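Local coordinates for ectoine hydroxylase (Sphingopyxis alaskensis RB2256, PDB 4Q5O), which catalyses the iron- and 2-oxoglutarate-dependent hydroxylation of L-ectoine to 5-hydroxyectoine, a compatible solute that protects cells against osmotic stress, at residues S153-W158 against D248-H253. Sequence-based numbering, arbitrary orientation.
Sequences SDFETW and DCNLMH. With FE (Fe (III) ion), chain C; 6CS ((4S,5S)-5-hydroxy-2-methyl-1,4,5,6-tetrahydropyrimidine-4-carboxylic acid), chain E.
The iron site lies between the start of helix 154-162 and the turn leading into strand 253-255. D154 OD1 and H253 NE2 each bind the iron at 2.4 Å. OG1 of the product 5-hydroxyectoine also sits on the metal; its very short approach to D154 OD1 is doubtful. H253 ND1 donates to L251 O at 3.1 Å; together with the NE2-iron bond this holds the imidazole in its rotation. The backbone bond F155 N to C249 O (2.9 Å, 160° at the hydrogen) ties the first turn of the helix to the 248-251 turn. At the helix N-cap, S153 chi1 of 171° swings OG away from the backbone N to donate to N250 OD1. F155 CB packs on C249 SG at 3.8 Å. W158 meets C249 CB with the edge of its ring, at CZ3, and D154 CB sits over one face, toward the rim. NE1 and CZ2 lie near the product ring, and W158 is important for ectoine stabilization. With an alanine here, the product ring, C249 CB and D154 CB would probably lose the surface they rest against. H152, D154 and H253 form the two-histidine, one-carboxylate facial triad of the PhyH family.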
# COMPACT_ATOMS: atom_id res chain seq x y z
N SER A 153 2.97 18.52 0.69
CA SER A 153 2.54 19.32 1.83
C SER A 153 1.34 20.21 1.46
O SER A 153 1.45 21.05 0.56
CB SER A 153 3.69 20.19 2.31
OG SER A 153 3.25 21.12 3.27
N ASP A 154 0.19 19.98 2.11
CA ASP A 154 -1.00 20.81 1.89
C ASP A 154 -0.65 22.29 1.86
O ASP A 154 -1.01 23.00 0.92
CB ASP A 154 -2.04 20.60 2.98
CG ASP A 154 -2.65 19.21 2.97
OD1 ASP A 154 -2.29 18.41 2.08
OD2 ASP A 154 -3.50 18.91 3.84
N PHE A 155 0.05 22.75 2.89
CA PHE A 155 0.42 24.16 3.00
C PHE A 155 1.18 24.70 1.81
O PHE A 155 1.21 25.91 1.59
CB PHE A 155 1.26 24.43 4.26
CG PHE A 155 1.74 25.85 4.37
CD1 PHE A 155 0.88 26.86 4.76
CD2 PHE A 155 3.05 26.18 4.09
CE1 PHE A 155 1.32 28.18 4.88
CE2 PHE A 155 3.48 27.47 4.19
CZ PHE A 155 2.62 28.48 4.59
N GLU A 156 1.83 23.84 1.04
CA GLU A 156 2.64 24.39 -0.04
C GLU A 156 1.73 24.87 -1.16
O GLU A 156 1.96 25.92 -1.75
CB GLU A 156 3.70 23.40 -0.51
CG GLU A 156 4.79 24.04 -1.36
CD GLU A 156 4.42 24.11 -2.83
OE1 GLU A 156 3.55 23.31 -3.27
OE2 GLU A 156 4.99 24.97 -3.54
N THR A 157 0.66 24.13 -1.41
CA THR A 157 -0.31 24.50 -2.43
C THR A 157 -1.24 25.60 -1.91
O THR A 157 -1.65 26.49 -2.64
CB THR A 157 -1.10 23.27 -2.88
OG1 THR A 157 -0.17 22.22 -3.18
CG2 THR A 157 -1.91 23.56 -4.11
N TRP A 158 -1.55 25.55 -0.63
CA TRP A 158 -2.42 26.54 -0.02
C TRP A 158 -1.73 27.91 0.05
O TRP A 158 -2.38 28.95 -0.01
CB TRP A 158 -2.84 26.07 1.37
CG TRP A 158 -3.73 24.83 1.37
CD1 TRP A 158 -4.46 24.33 0.32
CD2 TRP A 158 -3.98 23.96 2.48
NE1 TRP A 158 -5.14 23.20 0.72
CE2 TRP A 158 -4.87 22.96 2.04
CE3 TRP A 158 -3.55 23.94 3.82
CZ2 TRP A 158 -5.33 21.94 2.88
CZ3 TRP A 158 -4.01 22.93 4.65
CH2 TRP A 158 -4.88 21.94 4.18
N ASP A 248 -0.66 18.71 11.03
CA ASP A 248 -0.20 20.03 10.66
C ASP A 248 -0.20 20.23 9.14
O ASP A 248 0.14 19.31 8.38
CB ASP A 248 1.18 20.30 11.22
CG ASP A 248 1.63 21.72 10.99
OD1 ASP A 248 1.04 22.62 11.63
OD2 ASP A 248 2.56 21.94 10.18
N CYS A 249 -0.57 21.43 8.72
CA CYS A 249 -0.78 21.76 7.31
C CYS A 249 0.46 21.49 6.48
O CYS A 249 0.35 21.12 5.31
CB CYS A 249 -1.17 23.22 7.16
SG CYS A 249 0.10 24.31 7.84
N ASN A 250 1.63 21.69 7.07
CA ASN A 250 2.86 21.44 6.36
C ASN A 250 3.45 20.02 6.55
O ASN A 250 4.61 19.79 6.22
CB ASN A 250 3.91 22.52 6.67
CG ASN A 250 5.18 22.38 5.80
OD1 ASN A 250 5.07 22.21 4.58
ND2 ASN A 250 6.36 22.38 6.43
N LEU A 251 2.69 19.06 7.08
CA LEU A 251 3.24 17.70 7.24
C LEU A 251 3.28 16.94 5.91
O LEU A 251 2.26 16.82 5.24
CB LEU A 251 2.48 16.89 8.30
CG LEU A 251 2.92 15.44 8.55
CD1 LEU A 251 4.25 15.36 9.30
CD2 LEU A 251 1.83 14.72 9.31
N MET A 252 4.46 16.44 5.53
CA MET A 252 4.57 15.70 4.27
C MET A 252 3.76 14.39 4.33
O MET A 252 3.96 13.56 5.22
CB MET A 252 6.04 15.44 3.92
CG MET A 252 6.30 15.01 2.48
SD MET A 252 6.00 16.21 1.16
CE MET A 252 7.38 17.32 1.36
N HIS A 253 2.82 14.23 3.41
CA HIS A 253 1.99 13.02 3.37
C HIS A 253 1.68 12.49 1.95
O HIS A 253 2.10 13.07 0.95
CB HIS A 253 0.70 13.18 4.18
CG HIS A 253 -0.25 14.19 3.63
ND1 HIS A 253 -0.23 15.52 4.00
CD2 HIS A 253 -1.27 14.07 2.74
CE1 HIS A 253 -1.19 16.17 3.37
NE2 HIS A 253 -1.83 15.32 2.59
FE FE C . -3.34 16.49 1.23
O 6CS E . -3.93 17.93 -3.86
C 6CS E . -3.12 18.34 -2.97
OXT 6CS E . -1.88 18.21 -3.20
CA 6CS E . -3.61 19.03 -1.72
N 6CS E . -4.75 19.72 -2.23
CAI 6CS E . -5.88 19.95 -1.61
CAA 6CS E . -6.94 20.67 -2.41
NAG 6CS E . -6.12 19.55 -0.25
CG2 6CS E . -5.04 18.89 0.37
CB 6CS E . -3.95 18.20 -0.45
OG1 6CS E . -2.78 18.23 0.41